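Local coordinates for nucleoside permease NupG (Escherichia coli K-12, PDB 7DLA), which transports purine and pyrimidine nucleosides across the bacterial inner membrane together with protons, using the proton motive force as its energy source, at residues 220-225 with 388-393; 288-293 with 319-324; 295-300 with 311-316; 212-217 with 347-352. The protein carries 1 engineered substitution. All blocks are in the same frame, centred on the assembly; numbering follows the deposited sequence.

Contact 1. Residues 220-225 with 388-393; sequences LGAELQ and AGYSVV
Glu223 reaches across to the helix of residues 388-393 and sets its carboxylate beside two neighbours, Ser391 and Tyr390. This is the tight part of the contact. Ser391 OG donates a hydrogen bond of 2.8 Å to Glu223 OE2, arriving from above the carboxylate plane, 46° out of it. The other oxygen, Glu223 OE1, lies at the edge of the tyrosine ring and near its plane, 3.0 Å from Tyr390 CE2, with the carboxylate and ring planes turned 57° apart. The first torsion of Glu223 (chi1 79°) sets CG between the backbone N and the carbonyl carbon, and from there the chain runs out extended, which carries the acid to the other helix. Trp291 and Phe295 of helix 253-299 pack around the buried pair.

Contact is much looser toward the end of the tyrosine, which is partly exposed where Glu223 and Ser391 are buried. Tyr390 OH is 4.2 Å from Ala222 CB, a distance of mere packing, and its hydrogen bond goes instead to the carbonyl oxygen of Leu219, just before the segment. The nearest CA atoms, those of Leu220 and Ser391, are 8.0 Å apart, leaving side chains to bridge the two backbones.

The seventh and twelfth transmembrane segments are thus joined here by a buried polar link within a largely apolar bundle. Its chemistry implies a buried acid held across the contact at one oxygen, OE2, by the serine hydroxyl, while OE1 is simply packed near the tyrosine edge.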
# COMPACT_ATOMS: atom_id res chain seq x y z
N LEU A 220 6.62 -2.43 13.15
CA LEU A 220 7.17 -2.91 11.88
C LEU A 220 6.41 -2.33 10.68
O LEU A 220 7.03 -1.96 9.68
CB LEU A 220 7.13 -4.44 11.85
CG LEU A 220 7.59 -5.25 10.62
CD1 LEU A 220 6.68 -5.14 9.41
CD2 LEU A 220 8.98 -4.86 10.22
N GLY A 221 5.08 -2.29 10.75
CA GLY A 221 4.29 -1.77 9.66
C GLY A 221 4.55 -0.30 9.40
O GLY A 221 4.37 0.18 8.28
N ALA A 222 4.98 0.43 10.42
CA ALA A 222 5.24 1.84 10.18
C ALA A 222 6.23 2.04 9.04
O ALA A 222 6.07 2.97 8.25
CB ALA A 222 5.72 2.53 11.45
N GLU A 223 7.23 1.17 8.90
CA GLU A 223 8.19 1.40 7.83
C GLU A 223 7.80 0.73 6.51
O GLU A 223 8.62 0.66 5.59
CB GLU A 223 9.60 0.96 8.21
CG GLU A 223 9.83 -0.54 8.13
CD GLU A 223 10.96 -0.96 9.02
OE1 GLU A 223 11.17 -0.25 10.02
OE2 GLU A 223 11.63 -1.98 8.75
N LEU A 224 6.57 0.24 6.38
CA LEU A 224 6.25 -0.58 5.20
C LEU A 224 6.23 0.25 3.92
O LEU A 224 6.71 -0.22 2.88
CB LEU A 224 4.91 -1.29 5.39
CG LEU A 224 4.96 -2.63 6.13
CD1 LEU A 224 3.58 -3.21 6.18
CD2 LEU A 224 5.89 -3.59 5.42
N GLN A 225 5.61 1.43 3.97
CA GLN A 225 5.40 2.28 2.76
C GLN A 225 6.44 3.38 2.60
O GLN A 225 6.38 4.06 1.58
CB GLN A 225 4.06 2.99 2.89
CG GLN A 225 3.01 2.17 3.61
CD GLN A 225 2.34 1.24 2.64
OE1 GLN A 225 2.72 1.16 1.48
NE2 GLN A 225 1.33 0.54 3.10
N ALA A 388 17.36 2.07 8.18
CA ALA A 388 17.99 0.76 8.29
C ALA A 388 18.33 0.41 9.74
O ALA A 388 18.26 -0.77 10.14
CB ALA A 388 19.25 0.72 7.43
N GLY A 389 18.69 1.41 10.55
CA GLY A 389 18.97 1.17 11.94
C GLY A 389 17.73 0.89 12.75
O GLY A 389 17.76 0.07 13.67
N TYR A 390 16.63 1.56 12.43
CA TYR A 390 15.39 1.19 13.11
C TYR A 390 14.94 -0.20 12.67
O TYR A 390 14.41 -0.97 13.49
CB TYR A 390 14.34 2.28 12.92
CG TYR A 390 12.88 1.95 13.23
CD1 TYR A 390 12.33 2.23 14.47
CD2 TYR A 390 12.03 1.55 12.23
CE1 TYR A 390 10.99 2.00 14.73
CE2 TYR A 390 10.69 1.32 12.48
CZ TYR A 390 10.17 1.55 13.72
OH TYR A 390 8.83 1.30 13.92
N SER A 391 15.21 -0.56 11.41
CA SER A 391 15.03 -1.95 10.99
C SER A 391 15.82 -2.90 11.89
O SER A 391 15.32 -3.97 12.24
CB SER A 391 15.44 -2.13 9.52
OG SER A 391 14.45 -1.61 8.65
N VAL A 392 17.04 -2.51 12.26
CA VAL A 392 17.90 -3.35 13.09
C VAL A 392 17.31 -3.50 14.49
O VAL A 392 17.29 -4.60 15.06
CB VAL A 392 19.32 -2.77 13.16
CG1 VAL A 392 19.97 -3.19 14.46
CG2 VAL A 392 20.14 -3.27 12.02
N VAL A 393 16.88 -2.40 15.08
CA VAL A 393 16.24 -2.49 16.39
C VAL A 393 15.08 -3.47 16.32
O VAL A 393 14.95 -4.37 17.16
CB VAL A 393 15.79 -1.10 16.88
CG1 VAL A 393 14.96 -1.22 18.15
CG2 VAL A 393 17.00 -0.16 17.05

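Contact 2. Residues 288-293 with 319-324; sequences IVAWIL and GCAFAF. Engineered in segment 319-324: Ala323 (natural residue Asp).
Ala290 and Ala321 meet methyl to methyl where two consecutive transmembrane helices, the ninth and tenth of this major facilitator fold, come together. Their CA atoms are 5.0 Å apart, and the axes of the two short segments approach to 7.9 Å at 144°, a skewed antiparallel pairing that small side chains make possible.

The apolar contacts centre on these methyls. Ala290 CB lies 3.7 Å from Ala321 CB and also touches Cys320 SG at 3.9 Å. With its sulfur anti to the backbone N (chi1 154°), Cys320 keeps SG beside this meeting point, and within its own helix the same sulfur sits over a face of the Phe324 ring.

The aromatic contribution is a CH-pi contact. Ala321 CB stands 3.7 Å from the centroid of the five-membered ring of Trp291, only 8° off the ring normal, so the methyl sits almost directly above the ring. On the benzo ring, next to the nitrogen side, Trp291 CZ2 comes within 4.3 Å of Phe322 CB in a looser, oblique approach. Glu223 and Ser391 bring neighbouring segments against Trp291, and Phe295 of its own helix adds a further ring.

Among polar groups, the indole nitrogen Trp291 NE1 is 3.1 Å from Ala321 O. Ala323, an engineered residue that is aspartate in the natural protein, comes two residues after Ala321 and does not touch residues 288-293.

In its apolar part the chemistry is that of dispersion and shape: Ala321 CB meets both Ala290 CB and the indole face, consistent with the close approach of the axes.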
# COMPACT_ATOMS: atom_id res chain seq x y z
N ILE A 288 11.98 -9.09 8.15
CA ILE A 288 12.58 -8.05 8.97
C ILE A 288 14.04 -7.80 8.57
O ILE A 288 14.52 -6.67 8.57
CB ILE A 288 12.44 -8.41 10.45
CG1 ILE A 288 11.10 -7.92 10.97
CG2 ILE A 288 13.55 -7.80 11.24
CD1 ILE A 288 10.77 -8.53 12.27
N VAL A 289 14.77 -8.86 8.26
CA VAL A 289 16.15 -8.68 7.83
C VAL A 289 16.20 -8.02 6.45
O VAL A 289 17.04 -7.14 6.18
CB VAL A 289 16.89 -10.03 7.86
CG1 VAL A 289 18.21 -9.98 7.07
CG2 VAL A 289 17.15 -10.42 9.29
N ALA A 290 15.27 -8.40 5.57
CA ALA A 290 15.25 -7.83 4.23
C ALA A 290 15.04 -6.31 4.27
O ALA A 290 15.60 -5.59 3.45
CB ALA A 290 14.18 -8.51 3.39
N TRP A 291 14.23 -5.82 5.22
CA TRP A 291 14.06 -4.37 5.31
C TRP A 291 15.38 -3.66 5.61
O TRP A 291 15.65 -2.57 5.08
CB TRP A 291 13.01 -4.00 6.37
CG TRP A 291 11.61 -4.10 5.87
CD1 TRP A 291 10.66 -5.01 6.25
CD2 TRP A 291 11.01 -3.29 4.85
NE1 TRP A 291 9.49 -4.79 5.54
CE2 TRP A 291 9.68 -3.74 4.68
CE3 TRP A 291 11.46 -2.21 4.07
CZ2 TRP A 291 8.81 -3.16 3.76
CZ3 TRP A 291 10.58 -1.63 3.15
CH2 TRP A 291 9.27 -2.10 3.01
N ILE A 292 16.19 -4.25 6.49
CA ILE A 292 17.53 -3.71 6.74
C ILE A 292 18.26 -3.55 5.43
O ILE A 292 18.71 -2.46 5.07
CB ILE A 292 18.32 -4.63 7.69
CG1 ILE A 292 17.60 -4.83 9.01
CG2 ILE A 292 19.74 -4.06 7.90
CD1 ILE A 292 18.30 -5.80 9.92
N LEU A 293 18.40 -4.68 4.72
CA LEU A 293 19.13 -4.68 3.44
C LEU A 293 18.57 -3.63 2.48
O LEU A 293 19.33 -2.93 1.79
CB LEU A 293 19.06 -6.04 2.80
CG LEU A 293 20.09 -7.08 3.13
CD1 LEU A 293 19.41 -8.41 2.93
CD2 LEU A 293 21.23 -6.94 2.14
N GLY A 319 10.62 -6.88 -2.39
CA GLY A 319 9.43 -7.69 -2.61
C GLY A 319 9.23 -8.70 -1.51
O GLY A 319 8.15 -8.82 -0.93
N CYS A 320 10.27 -9.48 -1.23
CA CYS A 320 10.28 -10.29 -0.03
C CYS A 320 9.95 -9.44 1.20
O CYS A 320 8.98 -9.71 1.91
CB CYS A 320 11.64 -10.97 0.09
SG CYS A 320 12.07 -11.37 1.73
N ALA A 321 10.73 -8.37 1.43
CA ALA A 321 10.52 -7.54 2.61
C ALA A 321 9.05 -7.17 2.83
O ALA A 321 8.55 -7.25 3.96
CB ALA A 321 11.36 -6.27 2.52
N PHE A 322 8.33 -6.79 1.77
CA PHE A 322 6.96 -6.29 1.88
C PHE A 322 5.92 -7.42 1.92
O PHE A 322 4.94 -7.33 2.67
CB PHE A 322 6.66 -5.29 0.74
CG PHE A 322 5.32 -4.59 0.85
CD1 PHE A 322 4.12 -5.25 0.62
CD2 PHE A 322 5.25 -3.28 1.30
CE1 PHE A 322 2.88 -4.61 0.76
CE2 PHE A 322 4.02 -2.64 1.45
CZ PHE A 322 2.83 -3.30 1.18
N ALA A 323 6.12 -8.48 1.14
CA ALA A 323 5.11 -9.53 1.11
C ALA A 323 5.21 -10.45 2.32
O ALA A 323 4.18 -10.81 2.94
CB ALA A 323 5.25 -10.32 -0.19
N PHE A 324 6.44 -10.84 2.68
CA PHE A 324 6.62 -11.92 3.62
C PHE A 324 6.00 -11.58 4.97
O PHE A 324 5.26 -12.39 5.54
CB PHE A 324 8.10 -12.26 3.77
CG PHE A 324 8.65 -13.05 2.63
CD1 PHE A 324 8.10 -12.93 1.36
CD2 PHE A 324 9.65 -13.99 2.84
CE1 PHE A 324 8.56 -13.69 0.30
CE2 PHE A 324 10.12 -14.76 1.78
CZ PHE A 324 9.58 -14.60 0.50

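Contact 3. Residues 295-300 with 311-316; sequences FALFAY and LVLSMI
Leu297 and Phe298 pack against Leu311, Leu313, Ser314 and Met315 in an antiparallel helical hairpin, whose two arms, helices 253-299 and 305-335, are joined by a short periplasmic turn. Over these segments the axes run 8.2 Å apart at 161°, close to truly antiparallel.

Leu297 comes first. Its CB rests 3.6 Å from Ser314 CB, and the CA atoms of the pair are only 5.4 Å apart, a closeness that the small serine permits. With CG anti to the carbonyl carbon (chi1 -76°), the leucine sends CD1 on to Leu313 CB at 3.5 Å, where the hairpin comes out toward the surface.

Phe298 follows and turns its ring to the buried side. CD1 of Phe298 passes 3.2 Å from Ser314 OG, obliquely to the ring, but the polar partner of that hydroxyl is Arg294 NH1, one turn earlier on the same helix as Phe298. Trp384 and Phe234 meet the ring from other helices, the tryptophan edge-to-face. Met315, bent at its second and third torsions, has its sulfur modelled at the ring edge, a Met-aromatic contact that remains doubtful because SD clashes with a backbone oxygen. A more ordinary apolar touch completes the ring's surroundings in this pair: Leu311 CD2 approaches obliquely and lies 4.2 Å from Phe298 CD1.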
# COMPACT_ATOMS: atom_id res chain seq x y z
N PHE A 295 16.86 -0.70 3.05
CA PHE A 295 17.25 0.67 3.41
C PHE A 295 18.77 0.86 3.32
O PHE A 295 19.24 1.94 2.94
CB PHE A 295 16.76 1.00 4.81
CG PHE A 295 15.26 1.03 4.96
CD1 PHE A 295 14.48 1.89 4.20
CD2 PHE A 295 14.63 0.22 5.90
CE1 PHE A 295 13.10 1.93 4.35
CE2 PHE A 295 13.25 0.25 6.06
CZ PHE A 295 12.49 1.11 5.28
N ALA A 296 19.56 -0.16 3.67
CA ALA A 296 21.01 -0.07 3.55
C ALA A 296 21.43 0.14 2.10
O ALA A 296 22.34 0.93 1.82
CB ALA A 296 21.66 -1.33 4.11
N LEU A 297 20.79 -0.56 1.16
CA LEU A 297 21.15 -0.43 -0.25
C LEU A 297 20.71 0.92 -0.85
O LEU A 297 21.38 1.45 -1.75
CB LEU A 297 20.57 -1.62 -1.01
CG LEU A 297 21.30 -2.95 -0.84
CD1 LEU A 297 20.57 -4.02 -1.56
CD2 LEU A 297 22.71 -2.90 -1.37
N PHE A 298 19.59 1.46 -0.37
CA PHE A 298 19.19 2.83 -0.70
C PHE A 298 20.20 3.85 -0.20
O PHE A 298 20.46 4.85 -0.88
CB PHE A 298 17.82 3.10 -0.09
CG PHE A 298 16.69 3.02 -1.06
CD1 PHE A 298 16.63 2.00 -1.99
CD2 PHE A 298 15.60 3.87 -0.93
CE1 PHE A 298 15.57 1.91 -2.85
CE2 PHE A 298 14.52 3.78 -1.77
CZ PHE A 298 14.50 2.80 -2.73
N ALA A 299 20.74 3.63 1.01
CA ALA A 299 21.71 4.54 1.61
C ALA A 299 22.99 4.67 0.80
O ALA A 299 23.59 5.75 0.78
CB ALA A 299 22.04 4.08 3.02
N TYR A 300 23.42 3.63 0.11
CA TYR A 300 24.59 3.72 -0.74
C TYR A 300 24.26 3.71 -2.22
O TYR A 300 25.18 3.64 -3.04
CB TYR A 300 25.57 2.61 -0.39
CG TYR A 300 26.01 2.73 1.02
CD1 TYR A 300 25.20 2.36 2.07
CD2 TYR A 300 27.25 3.28 1.31
CE1 TYR A 300 25.62 2.50 3.39
CE2 TYR A 300 27.68 3.44 2.60
CZ TYR A 300 26.87 3.04 3.64
OH TYR A 300 27.31 3.20 4.93
N LEU A 311 21.12 -0.15 -6.02
CA LEU A 311 19.74 0.32 -6.03
C LEU A 311 18.78 -0.75 -6.55
O LEU A 311 17.70 -0.97 -5.98
CB LEU A 311 19.66 1.58 -6.89
CG LEU A 311 20.11 2.87 -6.24
CD1 LEU A 311 19.76 4.00 -7.18
CD2 LEU A 311 19.41 3.09 -4.93
N VAL A 312 19.17 -1.45 -7.62
CA VAL A 312 18.33 -2.50 -8.20
C VAL A 312 18.21 -3.69 -7.24
O VAL A 312 17.13 -4.28 -7.09
CB VAL A 312 18.91 -2.93 -9.57
CG1 VAL A 312 18.43 -4.32 -9.96
CG2 VAL A 312 18.55 -1.91 -10.62
N LEU A 313 19.34 -4.07 -6.63
CA LEU A 313 19.34 -5.03 -5.54
C LEU A 313 18.32 -4.69 -4.48
O LEU A 313 17.56 -5.56 -4.03
CB LEU A 313 20.74 -5.10 -4.93
CG LEU A 313 21.64 -6.26 -5.34
CD1 LEU A 313 21.74 -6.43 -6.83
CD2 LEU A 313 22.99 -5.90 -4.79
N SER A 314 18.29 -3.43 -4.06
CA SER A 314 17.29 -3.01 -3.09
C SER A 314 15.88 -3.28 -3.60
O SER A 314 15.05 -3.83 -2.88
CB SER A 314 17.44 -1.53 -2.75
OG SER A 314 16.42 -1.15 -1.84
N MET A 315 15.58 -2.82 -4.82
CA MET A 315 14.27 -3.16 -5.41
C MET A 315 13.88 -4.62 -5.23
O MET A 315 12.80 -4.92 -4.71
CB MET A 315 14.24 -2.80 -6.89
CG MET A 315 14.06 -1.38 -7.17
SD MET A 315 15.07 -0.16 -6.37
CE MET A 315 13.76 0.79 -5.62
N ILE A 316 14.76 -5.53 -5.67
CA ILE A 316 14.48 -6.97 -5.54
C ILE A 316 14.18 -7.32 -4.08
O ILE A 316 13.19 -8.00 -3.77
CB ILE A 316 15.67 -7.79 -6.06
CG1 ILE A 316 15.93 -7.53 -7.55
CG2 ILE A 316 15.41 -9.28 -5.78
CD1 ILE A 316 14.78 -7.86 -8.39

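Contact 4. Residues 212-217 with 347-352; sequences IFFIFS and GMFLMM
Phe213 O is gripped twice from within its own helix, by Ser217 N at 2.8 Å and by Ser217 OG at 2.9 Å, and both residues also face Phe349 across the contact. The two donors reach the carbonyl from opposite faces of its plane, the hydroxyl lying 40° out of it. This is the familiar serine of a transmembrane helix, its hydroxyl returned to the carbonyl one turn earlier: with OG anti to the carbonyl carbon (chi1 -71°), the polar group is satisfied locally and the helix can pack against apolar partners. Here it lines the meeting of helices 208-222 and 342-371 in the C-terminal bundle of the major facilitator fold, where the two short segments run in the same general direction, 32° apart.

Phe349 slots in beside the serine. Its ring edge, at CE1, comes to 3.3 Å from Ser217 OG, and the same carbon is 3.8 Å from Phe213 CE2, the two rings meeting obliquely. Phe214 completes the packing, lying against both Met348 and Phe349. CG of Met348 stands over one face of the Phe214 ring, offset toward the rim, while Phe214 CE1 abuts Phe349 CB at 3.8 Å.

Outside the pair, Val333 of helix 305-335 packs on Phe213, Phe214 and Phe349, and Phe205 meets the Phe214 ring nearly at right angles, so that a third helix and a loop close over the junction. Farther along, Met352 bends at its second and third torsions; its CG lies 3.4 Å from Phe214 O, and its methyl CE 4.2 Å from Phe214 CB.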
# COMPACT_ATOMS: atom_id res chain seq x y z
N ILE A 212 1.95 -8.22 22.72
CA ILE A 212 3.32 -8.00 22.27
C ILE A 212 3.38 -8.06 20.75
O ILE A 212 3.95 -7.17 20.10
CB ILE A 212 4.26 -9.03 22.92
CG1 ILE A 212 4.66 -8.59 24.33
CG2 ILE A 212 5.50 -9.23 22.06
CD1 ILE A 212 5.27 -7.25 24.38
N PHE A 213 2.76 -9.08 20.17
CA PHE A 213 2.87 -9.27 18.72
C PHE A 213 2.24 -8.12 17.95
O PHE A 213 2.79 -7.64 16.96
CB PHE A 213 2.22 -10.57 18.28
CG PHE A 213 2.49 -10.87 16.87
CD1 PHE A 213 3.79 -11.00 16.43
CD2 PHE A 213 1.47 -10.84 15.94
CE1 PHE A 213 4.07 -11.22 15.07
CE2 PHE A 213 1.73 -11.04 14.57
CZ PHE A 213 3.03 -11.23 14.14
N PHE A 214 1.05 -7.67 18.38
CA PHE A 214 0.35 -6.61 17.66
C PHE A 214 1.11 -5.29 17.72
O PHE A 214 1.22 -4.58 16.71
CB PHE A 214 -1.07 -6.43 18.20
CG PHE A 214 -2.02 -7.52 17.79
CD1 PHE A 214 -1.90 -8.11 16.55
CD2 PHE A 214 -3.07 -7.90 18.61
CE1 PHE A 214 -2.79 -9.10 16.15
CE2 PHE A 214 -3.96 -8.87 18.21
CZ PHE A 214 -3.81 -9.48 16.98
N ILE A 215 1.61 -4.91 18.90
CA ILE A 215 2.35 -3.65 18.92
C ILE A 215 3.61 -3.77 18.09
O ILE A 215 4.00 -2.83 17.39
CB ILE A 215 2.66 -3.18 20.35
CG1 ILE A 215 1.38 -3.17 21.18
CG2 ILE A 215 3.23 -1.77 20.31
CD1 ILE A 215 1.42 -2.22 22.35
N PHE A 216 4.27 -4.93 18.12
CA PHE A 216 5.36 -5.14 17.18
C PHE A 216 4.89 -4.97 15.75
O PHE A 216 5.64 -4.52 14.88
CB PHE A 216 5.96 -6.52 17.32
CG PHE A 216 7.17 -6.68 16.48
CD1 PHE A 216 8.29 -5.90 16.70
CD2 PHE A 216 7.15 -7.53 15.39
CE1 PHE A 216 9.41 -6.02 15.91
CE2 PHE A 216 8.26 -7.64 14.58
CZ PHE A 216 9.40 -6.89 14.85
N SER A 217 3.67 -5.41 15.47
CA SER A 217 3.22 -5.38 14.09
C SER A 217 2.98 -3.94 13.67
O SER A 217 3.24 -3.56 12.52
CB SER A 217 1.98 -6.24 13.95
OG SER A 217 2.36 -7.60 14.07
N GLY A 347 -8.42 -9.20 11.31
CA GLY A 347 -8.99 -7.87 11.28
C GLY A 347 -8.10 -6.88 12.01
O GLY A 347 -7.56 -5.95 11.41
N MET A 348 -7.89 -7.13 13.30
CA MET A 348 -7.08 -6.27 14.15
C MET A 348 -5.61 -6.26 13.73
O MET A 348 -4.94 -5.23 13.84
CB MET A 348 -7.24 -6.76 15.58
CG MET A 348 -6.45 -6.11 16.70
SD MET A 348 -7.15 -4.66 17.52
CE MET A 348 -8.91 -4.98 17.55
N PHE A 349 -5.09 -7.39 13.25
CA PHE A 349 -3.71 -7.45 12.80
C PHE A 349 -3.49 -6.54 11.61
O PHE A 349 -2.56 -5.73 11.60
CB PHE A 349 -3.32 -8.88 12.44
CG PHE A 349 -2.01 -8.99 11.72
CD1 PHE A 349 -0.82 -8.80 12.38
CD2 PHE A 349 -1.97 -9.25 10.37
CE1 PHE A 349 0.40 -8.90 11.70
CE2 PHE A 349 -0.75 -9.34 9.68
CZ PHE A 349 0.43 -9.17 10.35
N LEU A 350 -4.35 -6.65 10.60
CA LEU A 350 -4.19 -5.84 9.41
C LEU A 350 -4.49 -4.37 9.71
O LEU A 350 -3.77 -3.47 9.25
CB LEU A 350 -5.09 -6.43 8.32
CG LEU A 350 -4.42 -7.17 7.13
CD1 LEU A 350 -3.62 -8.36 7.59
CD2 LEU A 350 -5.48 -7.66 6.15
N MET A 351 -5.50 -4.10 10.54
CA MET A 351 -5.78 -2.73 10.95
C MET A 351 -4.58 -2.10 11.65
O MET A 351 -4.14 -1.00 11.28
CB MET A 351 -7.01 -2.73 11.86
CG MET A 351 -7.42 -1.37 12.40
SD MET A 351 -8.32 -1.52 13.96
CE MET A 351 -9.15 0.06 13.97
N MET A 352 -4.04 -2.77 12.67
CA MET A 352 -2.86 -2.31 13.38
C MET A 352 -1.68 -2.13 12.42
O MET A 352 -0.95 -1.12 12.49
CB MET A 352 -2.52 -3.31 14.49
CG MET A 352 -1.44 -2.89 15.51
SD MET A 352 -2.09 -2.17 17.02
CE MET A 352 -3.54 -3.20 17.22

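How the contacts relate
All four contacts belong to the C-terminal half of the transporter and together join five of its six transmembrane segments. Contacts 2 and 3 lie on the same pair, helices 253-299 and 305-335, with centres about 11 Å apart, contact 3 nearer the turn between them. Contacts 1 and 4 both use helix 208-222, and their segments alternate along the chain; the centres of contacts 1 and 4 are about 15 Å apart. Contact 1 touches contact 2, centres about 10 Å apart, by simple packing of Glu223 on Trp291; contacts 3 and 4 are about 27 Å apart between centres and do not touch. Sequence-distant and sequence-near pairings thus interlock, binding the helices into one bundle.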